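Local coordinates for protein subclass B1 metallo-beta-lactamase (PDB 6T5L) that probably hydrolyses the beta-lactam ring of carbapenems and related antibiotics with the help of zinc ions, at residues A[25-30]-A[75-80]; A[36-41]-A[48-53]; A[64-69]-A[99-104]. All coordinates share one frame; numbering follows the deposited sequence.

Contact 1. Residues A[25-30]-A[75-80]; sequences LIINKL and LELINF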
loop_
_atom_site.group_PDB
_atom_site.type_symbol
_atom_site.label_atom_id
_atom_site.label_comp_id
_atom_site.label_asym_id
_atom_site.label_seq_id
_atom_site.Cartn_x
_atom_site.Cartn_y
_atom_site.Cartn_z
ATOM N N LEU A 25 -9.835 7.340 10.223
ATOM C CA LEU A 25 -9.855 6.479 9.047
ATOM C C LEU A 25 -10.821 7.015 7.996
ATOM O O LEU A 25 -11.995 7.203 8.299
ATOM C CB LEU A 25 -10.298 5.052 9.428
ATOM C CG LEU A 25 -10.350 4.041 8.299
ATOM C CD1 LEU A 25 -8.893 3.895 7.771
ATOM C CD2 LEU A 25 -10.915 2.692 8.656
ATOM N N ILE A 26 -10.351 7.201 6.770
ATOM C CA ILE A 26 -11.217 7.475 5.620
ATOM C C ILE A 26 -11.089 6.366 4.596
ATOM O O ILE A 26 -9.969 5.913 4.288
ATOM C CB ILE A 26 -10.870 8.810 4.953
ATOM C CG1 ILE A 26 -11.146 9.944 5.938
ATOM C CG2 ILE A 26 -11.749 9.078 3.680
ATOM C CD1 ILE A 26 -10.256 11.068 5.737
ATOM N N ILE A 27 -12.234 5.928 4.057
ATOM C CA ILE A 27 -12.235 4.928 2.991
ATOM C C ILE A 27 -12.976 5.523 1.801
ATOM O O ILE A 27 -14.136 5.913 1.936
ATOM C CB ILE A 27 -12.877 3.606 3.429
ATOM C CG1 ILE A 27 -12.177 3.067 4.669
ATOM C CG2 ILE A 27 -12.765 2.535 2.344
ATOM C CD1 ILE A 27 -12.728 1.738 5.146
ATOM N N ASN A 28 -12.303 5.580 0.648
ATOM C CA ASN A 28 -12.887 6.019 -0.608
ATOM C C ASN A 28 -13.060 4.826 -1.535
ATOM O O ASN A 28 -12.117 4.037 -1.733
ATOM C CB ASN A 28 -12.027 7.067 -1.322
ATOM C CG ASN A 28 -11.857 8.308 -0.518
ATOM O OD1 ASN A 28 -12.819 8.873 -0.029
ATOM N ND2 ASN A 28 -10.602 8.704 -0.306
ATOM N N LYS A 29 -14.271 4.694 -2.077
ATOM C CA LYS A 29 -14.552 3.713 -3.103
ATOM C C LYS A 29 -14.207 4.309 -4.466
ATOM O O LYS A 29 -14.810 5.298 -4.878
ATOM C CB LYS A 29 -16.026 3.299 -3.044
ATOM C CG LYS A 29 -16.348 2.220 -4.125
ATOM C CD LYS A 29 -17.724 1.568 -3.957
ATOM C CE LYS A 29 -17.855 0.515 -5.019
ATOM N NZ LYS A 29 -19.107 -0.265 -4.868
ATOM N N LEU A 30 -13.235 3.726 -5.162
ATOM C CA LEU A 30 -12.817 4.233 -6.479
ATOM C C LEU A 30 -13.388 3.446 -7.655
ATOM O O LEU A 30 -13.522 4.000 -8.744
ATOM C CB LEU A 30 -11.267 4.200 -6.586
ATOM C CG LEU A 30 -10.476 4.835 -5.441
ATOM C CD1 LEU A 30 -8.993 4.933 -5.805
ATOM C CD2 LEU A 30 -11.110 6.208 -5.156
ATOM N N LEU A 75 -8.131 -1.476 13.315
ATOM C CA LEU A 75 -9.368 -2.111 13.783
ATOM C C LEU A 75 -10.617 -1.469 13.151
ATOM O O LEU A 75 -11.593 -2.168 12.829
ATOM C CB LEU A 75 -9.457 -2.024 15.317
ATOM C CG LEU A 75 -10.670 -2.597 16.038
ATOM C CD1 LEU A 75 -10.851 -4.126 15.773
ATOM C CD2 LEU A 75 -10.674 -2.353 17.654
ATOM N N GLU A 76 -10.643 -0.129 13.002
ATOM C CA GLU A 76 -11.764 0.462 12.269
ATOM C C GLU A 76 -11.856 -0.105 10.858
ATOM O O GLU A 76 -12.946 -0.403 10.387
ATOM C CB GLU A 76 -11.699 1.991 12.199
ATOM C CG GLU A 76 -11.875 2.680 13.573
ATOM C CD GLU A 76 -12.021 4.209 13.506
ATOM O OE1 GLU A 76 -12.528 4.752 12.493
ATOM O OE2 GLU A 76 -11.567 4.867 14.483
ATOM N N LEU A 77 -10.730 -0.291 10.175
ATOM C CA LEU A 77 -10.764 -0.835 8.807
ATOM C C LEU A 77 -11.269 -2.289 8.777
ATOM O O LEU A 77 -12.149 -2.645 7.971
ATOM C CB LEU A 77 -9.376 -0.748 8.203
ATOM C CG LEU A 77 -9.185 -1.390 6.831
ATOM C CD1 LEU A 77 -10.138 -0.790 5.859
ATOM C CD2 LEU A 77 -7.827 -1.174 6.316
ATOM N N ILE A 78 -10.742 -3.130 9.659
ATOM C CA ILE A 78 -11.151 -4.549 9.714
ATOM C C ILE A 78 -12.643 -4.674 10.021
ATOM O O ILE A 78 -13.380 -5.396 9.335
ATOM C CB ILE A 78 -10.294 -5.300 10.750
ATOM C CG1 ILE A 78 -8.837 -5.349 10.264
ATOM C CG2 ILE A 78 -10.871 -6.702 11.004
ATOM C CD1 ILE A 78 -7.779 -5.699 11.342
ATOM N N ASN A 79 -13.122 -3.923 11.017
ATOM C CA ASN A 79 -14.544 -3.934 11.345
ATOM C C ASN A 79 -15.364 -3.399 10.182
ATOM O O ASN A 79 -16.433 -3.930 9.873
ATOM C CB ASN A 79 -14.782 -3.121 12.621
ATOM C CG ASN A 79 -14.401 -3.909 13.923
ATOM O OD1 ASN A 79 -14.272 -5.142 13.917
ATOM N ND2 ASN A 79 -14.215 -3.188 15.002
ATOM N N PHE A 80 -14.865 -2.374 9.475
ATOM C CA PHE A 80 -15.604 -1.933 8.292
ATOM C C PHE A 80 -15.713 -3.047 7.248
ATOM O O PHE A 80 -16.764 -3.248 6.623
ATOM C CB PHE A 80 -14.941 -0.717 7.675
ATOM C CG PHE A 80 -15.443 -0.377 6.279
ATOM C CD1 PHE A 80 -16.566 0.398 6.098
ATOM C CD2 PHE A 80 -14.766 -0.821 5.163
ATOM C CE1 PHE A 80 -17.010 0.745 4.813
ATOM C CE2 PHE A 80 -15.197 -0.486 3.864
ATOM C CZ PHE A 80 -16.324 0.288 3.690
#

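Contact 2. Residues A[36-41]-A[48-53]; sequences EHISFL and KVACNG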
loop_
_atom_site.group_PDB
_atom_site.type_symbol
_atom_site.label_atom_id
_atom_site.label_comp_id
_atom_site.label_asym_id
_atom_site.label_seq_id
_atom_site.Cartn_x
_atom_site.Cartn_y
_atom_site.Cartn_z
ATOM N N GLU A 36 -9.624 2.930 -1.438
ATOM C CA GLU A 36 -8.450 3.577 -0.878
ATOM C C GLU A 36 -8.728 3.846 0.609
ATOM O O GLU A 36 -9.820 4.339 0.975
ATOM C CB GLU A 36 -8.179 4.887 -1.625
ATOM C CG GLU A 36 -7.014 5.705 -1.084
ATOM C CD GLU A 36 -6.919 7.142 -1.558
ATOM O OE1 GLU A 36 -5.755 7.525 -1.783
ATOM O OE2 GLU A 36 -7.927 7.915 -1.659
ATOM N N HIS A 37 -7.803 3.418 1.469
ATOM C CA HIS A 37 -7.894 3.722 2.892
ATOM C C HIS A 37 -6.877 4.805 3.225
ATOM O O HIS A 37 -5.751 4.809 2.695
ATOM C CB HIS A 37 -7.747 2.458 3.772
ATOM C CG HIS A 37 -6.406 1.783 3.800
ATOM N ND1 HIS A 37 -5.352 2.263 4.553
ATOM C CD2 HIS A 37 -6.000 0.565 3.327
ATOM C CE1 HIS A 37 -4.339 1.406 4.503
ATOM N NE2 HIS A 37 -4.707 0.366 3.764
ATOM N N ILE A 38 -7.305 5.754 4.039
ATOM C CA ILE A 38 -6.471 6.888 4.460
ATOM C C ILE A 38 -6.494 6.991 5.988
ATOM O O ILE A 38 -7.576 6.989 6.598
ATOM C CB ILE A 38 -6.957 8.204 3.826
ATOM C CG1 ILE A 38 -7.153 8.032 2.300
ATOM C CG2 ILE A 38 -6.022 9.391 4.140
ATOM C CD1 ILE A 38 -7.561 9.397 1.547
ATOM N N SER A 39 -5.297 7.043 6.602
ATOM C CA SER A 39 -5.152 7.147 8.053
ATOM C C SER A 39 -4.022 8.136 8.327
ATOM O O SER A 39 -3.380 8.680 7.401
ATOM C CB SER A 39 -4.903 5.770 8.735
ATOM O OG SER A 39 -3.749 5.093 8.188
ATOM N N PHE A 40 -3.820 8.443 9.603
ATOM C CA PHE A 40 -3.016 9.614 9.953
ATOM C C PHE A 40 -1.901 9.242 10.909
ATOM O O PHE A 40 -2.141 8.762 12.018
ATOM C CB PHE A 40 -3.917 10.712 10.517
ATOM C CG PHE A 40 -5.010 11.081 9.580
ATOM C CD1 PHE A 40 -4.768 11.954 8.522
ATOM C CD2 PHE A 40 -6.260 10.557 9.734
ATOM C CE1 PHE A 40 -5.752 12.290 7.642
ATOM C CE2 PHE A 40 -7.265 10.891 8.863
ATOM C CZ PHE A 40 -7.009 11.747 7.801
ATOM N N LEU A 41 -0.680 9.451 10.466
ATOM C CA LEU A 41 0.478 9.263 11.314
ATOM C C LEU A 41 0.608 10.473 12.228
ATOM O O LEU A 41 0.707 11.597 11.738
ATOM C CB LEU A 41 1.700 9.111 10.424
ATOM C CG LEU A 41 2.418 7.773 10.419
ATOM C CD1 LEU A 41 3.693 8.017 9.624
ATOM C CD2 LEU A 41 2.771 7.204 11.775
ATOM N N LYS A 48 -0.311 15.723 12.138
ATOM C CA LYS A 48 -0.503 14.375 11.611
ATOM C C LYS A 48 -0.367 14.387 10.091
ATOM O O LYS A 48 -0.697 15.365 9.430
ATOM C CB LYS A 48 -1.891 13.854 11.995
ATOM C CG LYS A 48 -3.038 14.743 11.467
ATOM C CD LYS A 48 -4.445 14.137 11.672
ATOM C CE LYS A 48 -5.494 14.935 10.874
ATOM N NZ LYS A 48 -6.763 14.206 10.621
ATOM N N VAL A 49 0.055 13.265 9.528
ATOM C CA VAL A 49 0.312 13.157 8.095
ATOM C C VAL A 49 -0.558 12.045 7.544
ATOM O O VAL A 49 -0.633 10.952 8.132
ATOM C CB VAL A 49 1.804 12.905 7.799
ATOM C CG1 VAL A 49 2.030 12.576 6.366
ATOM C CG2 VAL A 49 2.615 14.146 8.161
ATOM N N ALA A 50 -1.200 12.330 6.417
ATOM C CA ALA A 50 -2.103 11.386 5.789
ATOM C C ALA A 50 -1.324 10.332 5.007
ATOM O O ALA A 50 -0.303 10.620 4.365
ATOM C CB ALA A 50 -3.095 12.124 4.880
ATOM N N CYS A 51 -1.799 9.098 5.086
ATOM C CA CYS A 51 -1.049 7.946 4.600
ATOM C C CYS A 51 -2.060 7.014 3.930
ATOM O O CYS A 51 -3.135 6.731 4.500
ATOM C CB CYS A 51 -0.305 7.239 5.757
ATOM S SG CYS A 51 1.037 8.108 6.529
ATOM N N ASN A 52 -1.750 6.593 2.697
ATOM C CA ASN A 52 -2.726 5.861 1.885
ATOM C C ASN A 52 -2.400 4.378 1.854
ATOM O O ASN A 52 -1.229 4.001 1.804
ATOM C CB ASN A 52 -2.748 6.317 0.426
ATOM C CG ASN A 52 -3.147 7.756 0.283
ATOM O OD1 ASN A 52 -3.854 8.280 1.132
ATOM N ND2 ASN A 52 -2.635 8.417 -0.744
ATOM N N GLY A 53 -3.453 3.552 1.802
ATOM C CA GLY A 53 -3.345 2.220 1.276
ATOM C C GLY A 53 -4.433 1.806 0.311
ATOM O O GLY A 53 -5.304 2.612 -0.083
HETATM O O HOH W 1 -3.961 4.300 5.624
#

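Contact 3. Residues A[64-69]-A[99-104]; sequences VFDTPT and DDCIGG. With ZN (zinc ion), chain D.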
loop_
_atom_site.group_PDB
_atom_site.type_symbol
_atom_site.label_atom_id
_atom_site.label_comp_id
_atom_site.label_asym_id
_atom_site.label_seq_id
_atom_site.Cartn_x
_atom_site.Cartn_y
_atom_site.Cartn_z
ATOM N N VAL A 64 -5.461 -6.308 1.463
ATOM C CA VAL A 64 -5.125 -4.954 1.900
ATOM C C VAL A 64 -3.657 -4.743 1.611
ATOM O O VAL A 64 -2.821 -5.597 1.970
ATOM C CB VAL A 64 -5.391 -4.768 3.412
ATOM C CG1 VAL A 64 -5.026 -3.347 3.940
ATOM C CG2 VAL A 64 -6.855 -5.145 3.727
ATOM N N PHE A 65 -3.352 -3.636 0.958
ATOM C CA PHE A 65 -1.986 -3.170 0.778
ATOM C C PHE A 65 -1.764 -2.092 1.829
ATOM O O PHE A 65 -2.466 -1.071 1.814
ATOM C CB PHE A 65 -1.770 -2.614 -0.648
ATOM C CG PHE A 65 -1.703 -3.671 -1.689
ATOM C CD1 PHE A 65 -2.850 -4.112 -2.337
ATOM C CD2 PHE A 65 -0.510 -4.267 -1.968
ATOM C CE1 PHE A 65 -2.782 -5.118 -3.307
ATOM C CE2 PHE A 65 -0.428 -5.286 -2.900
ATOM C CZ PHE A 65 -1.563 -5.713 -3.584
ATOM N N ASP A 66 -0.787 -2.301 2.711
ATOM C CA ASP A 66 -0.506 -1.393 3.813
ATOM C C ASP A 66 -1.518 -1.335 4.963
ATOM O O ASP A 66 -2.721 -1.144 4.729
ATOM C CB ASP A 66 -0.267 0.030 3.353
ATOM C CG ASP A 66 1.089 0.222 2.674
ATOM O OD1 ASP A 66 1.770 -0.809 2.349
ATOM O OD2 ASP A 66 1.450 1.409 2.456
ATOM N N THR A 67 -1.115 -1.763 6.146
ATOM C CA THR A 67 -1.943 -1.398 7.289
ATOM C C THR A 67 -2.129 0.115 7.333
ATOM O O THR A 67 -1.235 0.861 6.929
ATOM C CB THR A 67 -1.365 -1.912 8.613
ATOM O OG1 THR A 67 -0.246 -1.116 9.047
ATOM C CG2 THR A 67 -0.959 -3.392 8.465
ATOM N N PRO A 68 -3.289 0.592 7.775
ATOM C CA PRO A 68 -3.375 1.949 8.344
ATOM C C PRO A 68 -2.350 2.122 9.461
ATOM O O PRO A 68 -1.726 1.160 9.921
ATOM C CB PRO A 68 -4.812 2.053 8.889
ATOM C CG PRO A 68 -5.603 0.900 8.232
ATOM C CD PRO A 68 -4.546 -0.191 7.932
ATOM N N THR A 69 -2.197 3.374 9.918
ATOM C CA THR A 69 -0.973 3.782 10.598
ATOM C C THR A 69 -0.873 3.241 12.021
ATOM O O THR A 69 0.238 3.196 12.577
ATOM C CB THR A 69 -0.866 5.324 10.643
ATOM O OG1 THR A 69 -2.106 5.881 11.080
ATOM C CG2 THR A 69 -0.522 5.893 9.262
ATOM N N ASP A 99 6.410 2.620 9.071
ATOM C CA ASP A 99 5.220 2.481 9.909
ATOM C C ASP A 99 3.934 2.862 9.189
ATOM O O ASP A 99 2.859 2.435 9.634
ATOM C CB ASP A 99 5.342 3.308 11.198
ATOM C CG ASP A 99 6.094 2.572 12.332
ATOM O OD1 ASP A 99 6.333 1.357 12.228
ATOM O OD2 ASP A 99 6.420 3.224 13.342
ATOM N N ASP A 100 3.994 3.629 8.076
ATOM C CA ASP A 100 2.791 3.769 7.245
ATOM C C ASP A 100 2.556 2.536 6.370
ATOM O O ASP A 100 1.736 2.592 5.411
ATOM C CB ASP A 100 2.792 5.077 6.400
ATOM C CG ASP A 100 4.090 5.345 5.595
ATOM O OD1 ASP A 100 5.218 5.181 6.113
ATOM O OD2 ASP A 100 3.997 5.910 4.478
ATOM N N CYS A 101 3.204 1.410 6.725
ATOM C CA CYS A 101 2.878 0.163 6.047
ATOM C C CYS A 101 2.561 -0.947 7.039
ATOM O O CYS A 101 1.740 -1.809 6.709
ATOM C CB CYS A 101 4.012 -0.275 5.100
ATOM S SG CYS A 101 4.735 1.088 4.112
ATOM N N ILE A 102 3.186 -0.938 8.255
ATOM C CA ILE A 102 2.999 -2.015 9.220
ATOM C C ILE A 102 2.573 -1.507 10.590
ATOM O O ILE A 102 2.596 -2.256 11.582
ATOM C CB ILE A 102 4.292 -2.847 9.367
ATOM C CG1 ILE A 102 5.451 -1.947 9.798
ATOM C CG2 ILE A 102 4.644 -3.541 8.107
ATOM C CD1 ILE A 102 6.438 -2.631 10.605
ATOM N N GLY A 103 2.169 -0.237 10.666
ATOM C CA GLY A 103 1.876 0.370 11.960
ATOM C C GLY A 103 0.789 -0.361 12.729
ATOM O O GLY A 103 0.852 -0.432 13.942
ATOM N N GLY A 104 -0.188 -0.970 12.031
ATOM C CA GLY A 104 -1.295 -1.652 12.695
ATOM C C GLY A 104 -1.192 -3.167 12.587
ATOM O O GLY A 104 -2.208 -3.897 12.626
HETATM ZN ZN ZN D . 5.321 6.893 2.947
HETATM O O HOH W 2 -1.263 3.189 5.070
HETATM O O HOH W 3 6.615 8.492 1.893
#

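Contact 1. Residues A[25-30]-A[75-80]
Ile27 of strand 25-29 sets its terminal methyl on the face of the Phe80 ring. Its CD1 stands 3.6 Å from the ring centroid of Phe80, 26° off the ring normal, and is therefore shifted from the centre toward the rim, where Ile27 CD1 meets Phe80 CD2 at 3.3 Å. This is a CH-pi contact, and the two side chains reach it from opposite directions. Ile27 holds CG1 beside its backbone N (chi1 -56°) and continues extended, which carries CD1 far enough from the strand to find the ring. The same methyl fits between Phe80 and Leu77, with Ile27 CD1 lying 3.7 Å from Leu77 CD1. Isoleucine branches at CB, so CG2 stays by the strand while the unbranched CG1-CD1 arm reaches between the two helix residues.

One strand position out of every two faces the helix, and the other bump is Leu25. Its CD2 drops onto the helix backbone, 3.4 Å from Leu77 N, and fills the notch between the CB atoms of Glu76 and Leu77, with Leu25 CD2 at 3.8 Å from Leu77 CB. Glu76 meets Leu25 CD2 with its CB, 3.7 Å away, and its OE1 passes by Leu25 CB; the carboxylate is bonded through OE1 to Tyr20 and through OE2 to Asn24. Leucine, isoleucine and phenylalanine thus line the inside, and the acid marks the edge.

Strand and helix segments lie 9.3 Å apart at an angle of -40°. A helix laid by its apolar side on a mixed sheet is the layering of the αβ/βα sandwich fold of metallo-beta-lactamases.

Contact 2. Residues A[36-41]-A[48-53]
A beta hairpin of the N-terminal sheet brings residues 36-41 and 49-53 together in antiparallel register, with Lys48 just ahead of the second strand. His37 with Gly53, Ser39 with Cys51 and Leu41 with Val49 are the hydrogen-bonded pairs. Each makes two backbone bonds, from Gly53 N to His37 O at 2.8 Å, for example, while Ile38-Asn52 and Phe40-Ala50 are the non-hydrogen-bonded pairs between them.

On the face carrying His37, the imidazole bends back over the partner strand, CG set between its own backbone N and carbonyl carbon (chi1 68°). Gly53 CA lies under the ring, 3.5 Å from its centroid; with no side chain, Gly53 leaves the ring room to lie flat there. At the ring edge, in plane, a water sits 2.7 Å from His37 ND1. It is also bonded to Ser39 OG and donates to Cys51 O, so it bridges both strands. Ser39 OG also accepts a bond from Thr69 N, and Leu41 packs on the sulfur of Cys51.

On the other face, Ile38 runs beside Asn52, whose ND2 is bonded to Pro219 O and Gly222 O. Ala50 CB, a small group, fits against Phe40 CE1 at 3.8 Å. Lys48, its chain extended beyond CG, crosses this ring obliquely, and its NZ stands over the very centre of one face of Phe40, 3.5 Å from the centroid and 3° off the normal, a cation-pi contact.

Contact 3. Residues A[64-69]-A[99-104]
This contact lies beside the zinc site, where the loop after strand 61-65 meets the end of the HXHXD metal-binding motif (His96, His98, Asp100) and the short helix 99-102. Asp100 OD2 binds one of the two zinc ions at 2.2 Å, the one also held by Cys180, His221 and a water. The side chain of Asp100 leaves its backbone in the direction away from residues 64-69, and with CG between the backbone N and the carbonyl carbon (chi1 50°) OD2 is brought to the metal.

Behind this ligand, the backbone is held by Thr67. Its N donates to Cys101 O over 2.9 Å, reaching the oxygen from above the carbonyl plane. Its hydroxyl works in both directions: OG1 accepts a nearly straight bond from Gly104 N (3.0 Å, 173° at the hydrogen) and gives its own proton to Pro68 O. Gly104 is the N-cap residue of helix 105-110, so a threonine, with a hydroxyl that both donates and accepts, suits a place where two turns of chain meet. A water bridges the same backbones, donating to Thr67 O and Asp100 O.

Glycine allows the close approach at Gly103, where CA lies 3.3 Å from Thr69 O in a CA-H...O contact, too near for a CB. Asp66 flanks Cys101: its OD1 meets Cys101 CB at 3.6 Å and is bonded to Thr95 OG1, which holds one carboxylate oxygen. The sulfur of Cys101, although close to the metal centre, is not one of the ligands of this zinc.

With Asp66 OD2 5.6 Å from Asp100 OD2, Asp66 may add, as a second-shell residue, to the negative potential around the zinc. The Thr67 bonds, made to neighbouring Cys101 and Gly104, are consistent with a steady backbone for Asp100.

Overall arrangement
From the N terminus, strand 25-29 opens contact 1, which closes only when helix 71-83 packs back on it. Nested inside that loop, contact 2 closes the short hairpin 34-41/49-58, whose first strand is the sheet neighbour of 25-29. The chain then turns into strand 61-65 and opens contact 3 before contact 1 has closed, so contacts 1 and 3 cross; contacts 2 and 3 follow in series. Leu77 packs on Pro68 to join contacts 1 and 3; Ser39 OG bonds to Thr69 N, and Phe40 O weakly to Thr69 OG1, to join contacts 2 and 3. Together they tie the N-terminal sheet and its covering helix to the short helix 99-102 with zinc ligand Asp100.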